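Local coordinates for glucose-6-phosphate isomerase (Thermus thermophilus, PDB 1ZZG), which probably catalyses the reversible isomerization of glucose 6-phosphate to fructose 6-phosphate, a step shared by glycolysis and gluconeogenesis, at residues I106-V120 with A137-E149. Sequence-based numbering, arbitrary orientation.
Sequences ILRLLRTLDPRKTLV and AVFLKWLKAHLGE
Val138 opens the contact by setting CG1 against Leu110 CD1 at 3.8 Å, the two side chains crossing at about a right angle. Next along the chain, Phe139 takes Leu110 CD2 over one face, 3.9 Å from the ring centroid, while Leu109 CB and Leu113 CD1 lie at its edge and Val120 CG2 approaches obliquely. The same Leu110 methyl also sits over the five-membered ring of Trp142, 3.5 Å from that centroid, and so is shared by two aromatic rings. With CG anti to the backbone N (chi1 -175°), the indole extends between Leu110 on one face and Pro115 on the other, where Pro115 CG comes within 3.4 Å of Trp142 CZ2. Its NE1 donates to Leu110 O at 3.0 Å, in the carbonyl plane on a lone pair, though the bond is bent (133° at the hydrogen). A phenylalanine in its place would probably leave Leu110 O without this donor and open a gap beside Pro115. Leu143 CD1 meets Val120 CG2 at 3.9 Å, joining helix to strand. In the last turn, His146 CB and Leu147 CD2 close round the Pro115 ring. Helix pieces 106-112 and 137-147, 14° apart in direction, thus pack together beside parallel strand 118-124, which leads through helix 130-147 to strand 155-159: a beta-alpha-beta crossover of the five-stranded SIS-type alpha/beta domain.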
ATOM      1  N   ILE A 106      -4.735 -10.000 -15.450  1.00 25.90           N
ATOM      2  CA  ILE A 106      -5.971  -9.851 -16.201  1.00 27.11           C
ATOM      3  C   ILE A 106      -6.356 -11.180 -16.854  1.00 26.94           C
ATOM      4  O   ILE A 106      -7.519 -11.570 -16.850  1.00 26.67           O
ATOM      5  CB  ILE A 106      -5.806  -8.737 -17.249  1.00 27.01           C
ATOM      6  CG1 ILE A 106      -5.689  -7.393 -16.512  1.00 26.28           C
ATOM      7  CG2 ILE A 106      -6.976  -8.737 -18.230  1.00 27.48           C
ATOM      8  CD1 ILE A 106      -5.300  -6.221 -17.374  1.00 24.31           C
ATOM      9  N   LEU A 107      -5.358 -11.880 -17.380  1.00 28.34           N
ATOM     10  CA  LEU A 107      -5.564 -13.170 -18.026  1.00 30.01           C
ATOM     11  C   LEU A 107      -6.094 -14.170 -16.992  1.00 30.44           C
ATOM     12  O   LEU A 107      -6.919 -15.028 -17.303  1.00 28.70           O
ATOM     13  CB  LEU A 107      -4.233 -13.647 -18.603  1.00 33.39           C
ATOM     14  CG  LEU A 107      -4.165 -14.266 -20.001  1.00 36.50           C
ATOM     15  CD1 LEU A 107      -5.046 -13.518 -20.988  1.00 37.13           C
ATOM     16  CD2 LEU A 107      -2.711 -14.233 -20.449  1.00 37.03           C
ATOM     17  N   ARG A 108      -5.614 -14.043 -15.757  1.00 29.93           N
ATOM     18  CA  ARG A 108      -6.038 -14.916 -14.667  1.00 31.93           C
ATOM     19  C   ARG A 108      -7.532 -14.711 -14.423  1.00 31.00           C
ATOM     20  O   ARG A 108      -8.282 -15.678 -14.262  1.00 30.87           O
ATOM     21  CB  ARG A 108      -5.256 -14.585 -13.394  1.00 34.26           C
ATOM     22  CG  ARG A 108      -5.340 -15.632 -12.295  1.00 40.25           C
ATOM     23  CD  ARG A 108      -4.592 -15.145 -11.054  1.00 44.78           C
ATOM     24  NE  ARG A 108      -4.383 -16.194 -10.060  1.00 50.42           N
ATOM     25  CZ  ARG A 108      -3.482 -17.168 -10.168  1.00 53.00           C
ATOM     26  NH1 ARG A 108      -2.692 -17.234 -11.235  1.00 53.40           N
ATOM     27  NH2 ARG A 108      -3.369 -18.075  -9.204  1.00 53.71           N
ATOM     28  N   LEU A 109      -7.954 -13.448 -14.397  1.00 29.22           N
ATOM     29  CA  LEU A 109      -9.357 -13.115 -14.191  1.00 27.63           C
ATOM     30  C   LEU A 109     -10.204 -13.648 -15.339  1.00 27.97           C
ATOM     31  O   LEU A 109     -11.261 -14.231 -15.114  1.00 29.39           O
ATOM     32  CB  LEU A 109      -9.542 -11.599 -14.085  1.00 28.16           C
ATOM     33  CG  LEU A 109      -9.013 -10.908 -12.824  1.00 30.13           C
ATOM     34  CD1 LEU A 109      -9.247  -9.405 -12.929  1.00 29.15           C
ATOM     35  CD2 LEU A 109      -9.718 -11.465 -11.597  1.00 30.55           C
ATOM     36  N   LEU A 110      -9.740 -13.456 -16.568  1.00 28.15           N
ATOM     37  CA  LEU A 110     -10.488 -13.937 -17.730  1.00 30.67           C
ATOM     38  C   LEU A 110     -10.675 -15.452 -17.691  1.00 32.07           C
ATOM     39  O   LEU A 110     -11.674 -15.981 -18.187  1.00 32.15           O
ATOM     40  CB  LEU A 110      -9.772 -13.552 -19.025  1.00 29.39           C
ATOM     41  CG  LEU A 110      -9.655 -12.050 -19.297  1.00 30.31           C
ATOM     42  CD1 LEU A 110      -8.901 -11.822 -20.594  1.00 30.78           C
ATOM     43  CD2 LEU A 110     -11.047 -11.434 -19.366  1.00 29.19           C
ATOM     44  N   ARG A 111      -9.715 -16.143 -17.085  1.00 31.99           N
ATOM     45  CA  ARG A 111      -9.758 -17.594 -16.996  1.00 32.49           C
ATOM     46  C   ARG A 111     -10.424 -18.166 -15.747  1.00 32.68           C
ATOM     47  O   ARG A 111     -10.759 -19.350 -15.719  1.00 33.57           O
ATOM     48  CB  ARG A 111      -8.338 -18.150 -17.118  1.00 32.77           C
ATOM     49  CG  ARG A 111      -7.736 -17.948 -18.493  1.00 32.64           C
ATOM     50  CD  ARG A 111      -6.231 -18.156 -18.504  1.00 32.13           C
ATOM     51  NE  ARG A 111      -5.709 -18.030 -19.861  1.00 33.86           N
ATOM     52  CZ  ARG A 111      -4.422 -17.917 -20.171  1.00 32.47           C
ATOM     53  NH1 ARG A 111      -3.505 -17.911 -19.218  1.00 32.35           N
ATOM     54  NH2 ARG A 111      -4.057 -17.802 -21.439  1.00 35.43           N
ATOM     55  N   THR A 112     -10.631 -17.346 -14.720  1.00 31.94           N
ATOM     56  CA  THR A 112     -11.248 -17.850 -13.493  1.00 32.48           C
ATOM     57  C   THR A 112     -12.654 -17.319 -13.190  1.00 32.79           C
ATOM     58  O   THR A 112     -13.402 -17.944 -12.444  1.00 34.12           O
ATOM     59  CB  THR A 112     -10.347 -17.581 -12.269  1.00 33.19           C
ATOM     60  OG1 THR A 112     -10.052 -16.182 -12.184  1.00 34.28           O
ATOM     61  CG2 THR A 112      -9.045 -18.366 -12.385  1.00 34.13           C
ATOM     62  N   LEU A 113     -13.015 -16.176 -13.759  1.00 30.31           N
ATOM     63  CA  LEU A 113     -14.336 -15.615 -13.514  1.00 30.75           C
ATOM     64  C   LEU A 113     -15.403 -16.251 -14.399  1.00 30.80           C
ATOM     65  O   LEU A 113     -15.140 -16.606 -15.545  1.00 32.50           O
ATOM     66  CB  LEU A 113     -14.338 -14.099 -13.759  1.00 31.12           C
ATOM     67  CG  LEU A 113     -13.490 -13.173 -12.878  1.00 30.86           C
ATOM     68  CD1 LEU A 113     -13.653 -11.734 -13.360  1.00 30.64           C
ATOM     69  CD2 LEU A 113     -13.922 -13.295 -11.427  1.00 33.07           C
ATOM     70  N   ASP A 114     -16.606 -16.398 -13.856  1.00 31.17           N
ATOM     71  CA  ASP A 114     -17.723 -16.940 -14.616  1.00 31.66           C
ATOM     72  C   ASP A 114     -18.420 -15.721 -15.221  1.00 32.67           C
ATOM     73  O   ASP A 114     -19.000 -14.915 -14.497  1.00 32.98           O
ATOM     74  CB  ASP A 114     -18.703 -17.673 -13.700  1.00 33.13           C
ATOM     75  CG  ASP A 114     -19.869 -18.284 -14.463  1.00 35.11           C
ATOM     76  OD1 ASP A 114     -20.122 -17.868 -15.614  1.00 33.27           O
ATOM     77  OD2 ASP A 114     -20.541 -19.178 -13.909  1.00 35.71           O
ATOM     78  N   PRO A 115     -18.368 -15.568 -16.555  1.00 33.53           N
ATOM     79  CA  PRO A 115     -19.006 -14.427 -17.223  1.00 32.92           C
ATOM     80  C   PRO A 115     -20.448 -14.190 -16.773  1.00 33.52           C
ATOM     81  O   PRO A 115     -20.870 -13.052 -16.566  1.00 31.37           O
ATOM     82  CB  PRO A 115     -18.922 -14.801 -18.700  1.00 33.65           C
ATOM     83  CG  PRO A 115     -17.664 -15.585 -18.773  1.00 34.20           C
ATOM     84  CD  PRO A 115     -17.748 -16.469 -17.543  1.00 32.45           C
ATOM     85  N   ARG A 116     -21.199 -15.274 -16.615  1.00 34.03           N
ATOM     86  CA  ARG A 116     -22.596 -15.176 -16.212  1.00 35.57           C
ATOM     87  C   ARG A 116     -22.804 -14.546 -14.839  1.00 34.62           C
ATOM     88  O   ARG A 116     -23.890 -14.052 -14.539  1.00 33.93           O
ATOM     89  CB  ARG A 116     -23.248 -16.558 -16.218  1.00 38.32           C
ATOM     90  CG  ARG A 116     -23.099 -17.335 -17.515  1.00 44.15           C
ATOM     91  CD  ARG A 116     -24.189 -18.386 -17.599  1.00 48.14           C
ATOM     92  NE  ARG A 116     -25.490 -17.758 -17.828  1.00 52.86           N
ATOM     93  CZ  ARG A 116     -26.649 -18.226 -17.374  1.00 54.91           C
ATOM     94  NH1 ARG A 116     -26.689 -19.341 -16.651  1.00 55.73           N
ATOM     95  NH2 ARG A 116     -27.775 -17.577 -17.649  1.00 56.25           N
ATOM     96  N   LYS A 117     -21.767 -14.576 -14.007  1.00 34.68           N
ATOM     97  CA  LYS A 117     -21.846 -14.023 -12.656  1.00 35.07           C
ATOM     98  C   LYS A 117     -21.008 -12.759 -12.500  1.00 33.87           C
ATOM     99  O   LYS A 117     -20.836 -12.257 -11.388  1.00 33.75           O
ATOM    100  CB  LYS A 117     -21.341 -15.048 -11.640  1.00 36.94           C
ATOM    101  CG  LYS A 117     -22.115 -16.348 -11.569  1.00 40.79           C
ATOM    102  CD  LYS A 117     -21.358 -17.318 -10.675  1.00 44.06           C
ATOM    103  CE  LYS A 117     -22.237 -18.439 -10.152  1.00 47.12           C
ATOM    104  NZ  LYS A 117     -21.501 -19.262  -9.146  1.00 49.64           N
ATOM    105  N   THR A 118     -20.497 -12.245 -13.615  1.00 30.90           N
ATOM    106  CA  THR A 118     -19.641 -11.070 -13.584  1.00 29.78           C
ATOM    107  C   THR A 118     -20.264  -9.785 -14.124  1.00 30.45           C
ATOM    108  O   THR A 118     -20.887  -9.782 -15.186  1.00 29.12           O
ATOM    109  CB  THR A 118     -18.338 -11.331 -14.383  1.00 31.10           C
ATOM    110  OG1 THR A 118     -17.684 -12.499 -13.870  1.00 29.25           O
ATOM    111  CG2 THR A 118     -17.399 -10.138 -14.287  1.00 29.10           C
ATOM    112  N   LEU A 119     -20.101  -8.698 -13.373  1.00 27.76           N
ATOM    113  CA  LEU A 119     -20.579  -7.392 -13.806  1.00 26.61           C
ATOM    114  C   LEU A 119     -19.332  -6.535 -13.979  1.00 25.70           C
ATOM    115  O   LEU A 119     -18.485  -6.477 -13.084  1.00 23.93           O
ATOM    116  CB  LEU A 119     -21.493  -6.744 -12.761  1.00 26.59           C
ATOM    117  CG  LEU A 119     -21.898  -5.311 -13.130  1.00 24.56           C
ATOM    118  CD1 LEU A 119     -22.687  -5.315 -14.440  1.00 26.47           C
ATOM    119  CD2 LEU A 119     -22.725  -4.700 -12.017  1.00 24.84           C
ATOM    120  N   VAL A 120     -19.209  -5.886 -15.130  1.00 24.82           N
ATOM    121  CA  VAL A 120     -18.058  -5.041 -15.397  1.00 24.41           C
ATOM    122  C   VAL A 120     -18.480  -3.575 -15.322  1.00 24.90           C
ATOM    123  O   VAL A 120     -19.475  -3.175 -15.923  1.00 24.44           O
ATOM    124  CB  VAL A 120     -17.464  -5.341 -16.788  1.00 23.37           C
ATOM    125  CG1 VAL A 120     -16.228  -4.484 -17.031  1.00 23.11           C
ATOM    126  CG2 VAL A 120     -17.110  -6.821 -16.886  1.00 25.68           C
ATOM    127  N   ALA A 137     -11.436  -2.816 -23.520  1.00 27.17           N
ATOM    128  CA  ALA A 137     -11.382  -3.472 -24.826  1.00 28.33           C
ATOM    129  C   ALA A 137     -11.275  -4.977 -24.619  1.00 28.59           C
ATOM    130  O   ALA A 137     -12.024  -5.757 -25.209  1.00 28.82           O
ATOM    131  CB  ALA A 137     -10.179  -2.968 -25.617  1.00 28.06           C
ATOM    132  N   VAL A 138     -10.345  -5.369 -23.757  1.00 28.15           N
ATOM    133  CA  VAL A 138     -10.115  -6.770 -23.452  1.00 27.03           C
ATOM    134  C   VAL A 138     -11.345  -7.444 -22.858  1.00 27.46           C
ATOM    135  O   VAL A 138     -11.748  -8.515 -23.314  1.00 26.90           O
ATOM    136  CB  VAL A 138      -8.921  -6.929 -22.483  1.00 26.85           C
ATOM    137  CG1 VAL A 138      -8.763  -8.383 -22.083  1.00 26.12           C
ATOM    138  CG2 VAL A 138      -7.646  -6.428 -23.141  1.00 26.01           C
ATOM    139  N   PHE A 139     -11.959  -6.830 -21.850  1.00 27.60           N
ATOM    140  CA  PHE A 139     -13.143  -7.451 -21.257  1.00 29.24           C
ATOM    141  C   PHE A 139     -14.336  -7.472 -22.207  1.00 29.44           C
ATOM    142  O   PHE A 139     -15.136  -8.396 -22.162  1.00 30.30           O
ATOM    143  CB  PHE A 139     -13.528  -6.778 -19.932  1.00 29.99           C
ATOM    144  CG  PHE A 139     -12.943  -7.464 -18.724  1.00 30.91           C
ATOM    145  CD1 PHE A 139     -11.654  -7.174 -18.290  1.00 30.84           C
ATOM    146  CD2 PHE A 139     -13.661  -8.452 -18.059  1.00 30.38           C
ATOM    147  CE1 PHE A 139     -11.094  -7.859 -17.215  1.00 31.22           C
ATOM    148  CE2 PHE A 139     -13.111  -9.144 -16.985  1.00 31.11           C
ATOM    149  CZ  PHE A 139     -11.824  -8.849 -16.560  1.00 31.92           C
ATOM    150  N   LEU A 140     -14.454  -6.466 -23.066  1.00 30.43           N
ATOM    151  CA  LEU A 140     -15.568  -6.423 -24.005  1.00 31.29           C
ATOM    152  C   LEU A 140     -15.566  -7.680 -24.878  1.00 32.02           C
ATOM    153  O   LEU A 140     -16.599  -8.326 -25.044  1.00 32.74           O
ATOM    154  CB  LEU A 140     -15.474  -5.174 -24.865  1.00 32.33           C
ATOM    155  CG  LEU A 140     -16.407  -4.028 -24.465  1.00 35.07           C
ATOM    156  CD1 LEU A 140     -16.169  -2.839 -25.370  1.00 34.76           C
ATOM    157  CD2 LEU A 140     -17.852  -4.489 -24.561  1.00 34.59           C
ATOM    158  N   LYS A 141     -14.403  -8.025 -25.423  1.00 30.66           N
ATOM    159  CA  LYS A 141     -14.247  -9.211 -26.261  1.00 30.80           C
ATOM    160  C   LYS A 141     -14.702 -10.447 -25.475  1.00 31.23           C
ATOM    161  O   LYS A 141     -15.445 -11.294 -25.977  1.00 30.43           O
ATOM    162  CB  LYS A 141     -12.772  -9.352 -26.672  1.00 32.34           C
ATOM    163  CG  LYS A 141     -12.445 -10.566 -27.542  1.00 34.46           C
ATOM    164  CD  LYS A 141     -10.942 -10.762 -27.703  1.00 36.12           C
ATOM    165  CE  LYS A 141     -10.611 -12.048 -28.466  1.00 38.10           C
ATOM    166  NZ  LYS A 141     -11.153 -12.064 -29.852  1.00 40.03           N
ATOM    167  N   TRP A 142     -14.263 -10.513 -24.225  1.00 29.05           N
ATOM    168  CA  TRP A 142     -14.569 -11.616 -23.324  1.00 28.65           C
ATOM    169  C   TRP A 142     -16.071 -11.727 -23.082  1.00 29.56           C
ATOM    170  O   TRP A 142     -16.656 -12.807 -23.207  1.00 29.14           O
ATOM    171  CB  TRP A 142     -13.826 -11.382 -22.006  1.00 28.58           C
ATOM    172  CG  TRP A 142     -13.918 -12.467 -20.987  1.00 28.24           C
ATOM    173  CD1 TRP A 142     -13.283 -13.681 -21.006  1.00 28.49           C
ATOM    174  CD2 TRP A 142     -14.626 -12.405 -19.749  1.00 27.90           C
ATOM    175  NE1 TRP A 142     -13.548 -14.372 -19.849  1.00 26.93           N
ATOM    176  CE2 TRP A 142     -14.371 -13.612 -19.059  1.00 27.84           C
ATOM    177  CE3 TRP A 142     -15.452 -11.444 -19.152  1.00 28.88           C
ATOM    178  CZ2 TRP A 142     -14.912 -13.881 -17.797  1.00 27.55           C
ATOM    179  CZ3 TRP A 142     -15.989 -11.710 -17.899  1.00 27.62           C
ATOM    180  CH2 TRP A 142     -15.715 -12.925 -17.233  1.00 28.43           C
ATOM    181  N   LEU A 143     -16.698 -10.601 -22.761  1.00 27.13           N
ATOM    182  CA  LEU A 143     -18.132 -10.580 -22.496  1.00 27.87           C
ATOM    183  C   LEU A 143     -18.955 -11.037 -23.694  1.00 28.94           C
ATOM    184  O   LEU A 143     -19.839 -11.886 -23.560  1.00 29.07           O
ATOM    185  CB  LEU A 143     -18.570  -9.173 -22.088  1.00 27.44           C
ATOM    186  CG  LEU A 143     -18.070  -8.669 -20.733  1.00 27.31           C
ATOM    187  CD1 LEU A 143     -18.575  -7.245 -20.517  1.00 28.62           C
ATOM    188  CD2 LEU A 143     -18.561  -9.591 -19.630  1.00 25.86           C
ATOM    189  N   LYS A 144     -18.663 -10.472 -24.860  1.00 28.07           N
ATOM    190  CA  LYS A 144     -19.386 -10.828 -26.071  1.00 31.37           C
ATOM    191  C   LYS A 144     -19.245 -12.308 -26.433  1.00 30.47           C
ATOM    192  O   LYS A 144     -20.229 -12.958 -26.789  1.00 29.42           O
ATOM    193  CB  LYS A 144     -18.912  -9.958 -27.239  1.00 30.79           C
ATOM    194  CG  LYS A 144     -19.276  -8.490 -27.098  1.00 31.66           C
ATOM    195  CD  LYS A 144     -18.817  -7.689 -28.297  1.00 34.18           C
ATOM    196  CE  LYS A 144     -19.276  -6.245 -28.212  1.00 34.33           C
ATOM    197  NZ  LYS A 144     -18.809  -5.469 -29.389  1.00 35.48           N
ATOM    198  N   ALA A 145     -18.030 -12.839 -26.320  1.00 31.56           N
ATOM    199  CA  ALA A 145     -17.766 -14.233 -26.666  1.00 32.38           C
ATOM    200  C   ALA A 145     -18.448 -15.275 -25.784  1.00 34.42           C
ATOM    201  O   ALA A 145     -18.832 -16.343 -26.267  1.00 35.29           O
ATOM    202  CB  ALA A 145     -16.257 -14.489 -26.687  1.00 32.50           C
ATOM    203  N   HIS A 146     -18.614 -14.969 -24.502  1.00 33.52           N
ATOM    204  CA  HIS A 146     -19.224 -15.922 -23.582  1.00 33.00           C
ATOM    205  C   HIS A 146     -20.674 -15.647 -23.188  1.00 31.04           C
ATOM    206  O   HIS A 146     -21.339 -16.514 -22.615  1.00 31.19           O
ATOM    207  CB  HIS A 146     -18.371 -16.018 -22.312  1.00 35.27           C
ATOM    208  CG  HIS A 146     -16.954 -16.421 -22.570  1.00 38.98           C
ATOM    209  ND1 HIS A 146     -16.617 -17.638 -23.126  1.00 39.90           N
ATOM    210  CD2 HIS A 146     -15.787 -15.762 -22.374  1.00 39.76           C
ATOM    211  CE1 HIS A 146     -15.304 -17.710 -23.262  1.00 41.67           C
ATOM    212  NE2 HIS A 146     -14.777 -16.584 -22.814  1.00 40.58           N
ATOM    213  N   LEU A 147     -21.174 -14.456 -23.500  1.00 30.24           N
ATOM    214  CA  LEU A 147     -22.543 -14.103 -23.129  1.00 29.64           C
ATOM    215  C   LEU A 147     -23.497 -13.826 -24.286  1.00 29.10           C
ATOM    216  O   LEU A 147     -24.712 -13.745 -24.084  1.00 27.85           O
ATOM    217  CB  LEU A 147     -22.520 -12.889 -22.199  1.00 28.96           C
ATOM    218  CG  LEU A 147     -21.790 -13.124 -20.877  1.00 30.30           C
ATOM    219  CD1 LEU A 147     -21.693 -11.817 -20.110  1.00 29.54           C
ATOM    220  CD2 LEU A 147     -22.528 -14.176 -20.066  1.00 28.60           C
ATOM    221  N   GLY A 148     -22.954 -13.672 -25.490  1.00 30.41           N
ATOM    222  CA  GLY A 148     -23.793 -13.400 -26.643  1.00 31.82           C
ATOM    223  C   GLY A 148     -24.549 -12.086 -26.534  1.00 33.64           C
ATOM    224  O   GLY A 148     -23.981 -11.061 -26.160  1.00 34.85           O
ATOM    225  N   GLU A 149     -25.838 -12.120 -26.853  1.00 33.90           N
ATOM    226  CA  GLU A 149     -26.686 -10.932 -26.806  1.00 34.68           C
ATOM    227  C   GLU A 149     -26.903 -10.368 -25.413  1.00 34.67           C
ATOM    228  O   GLU A 149     -27.365  -9.238 -25.259  1.00 36.20           O
ATOM    229  CB  GLU A 149     -28.053 -11.237 -27.430  1.00 35.85           C
ATOM    230  CG  GLU A 149     -28.045 -11.190 -28.931  1.00 35.86           C
ATOM    231  CD  GLU A 149     -27.534  -9.862 -29.439  1.00 37.04           C
ATOM    232  OE1 GLU A 149     -28.189  -8.829 -29.185  1.00 38.00           O
ATOM    233  OE2 GLU A 149     -26.469  -9.850 -30.087  1.00 37.36           O
TER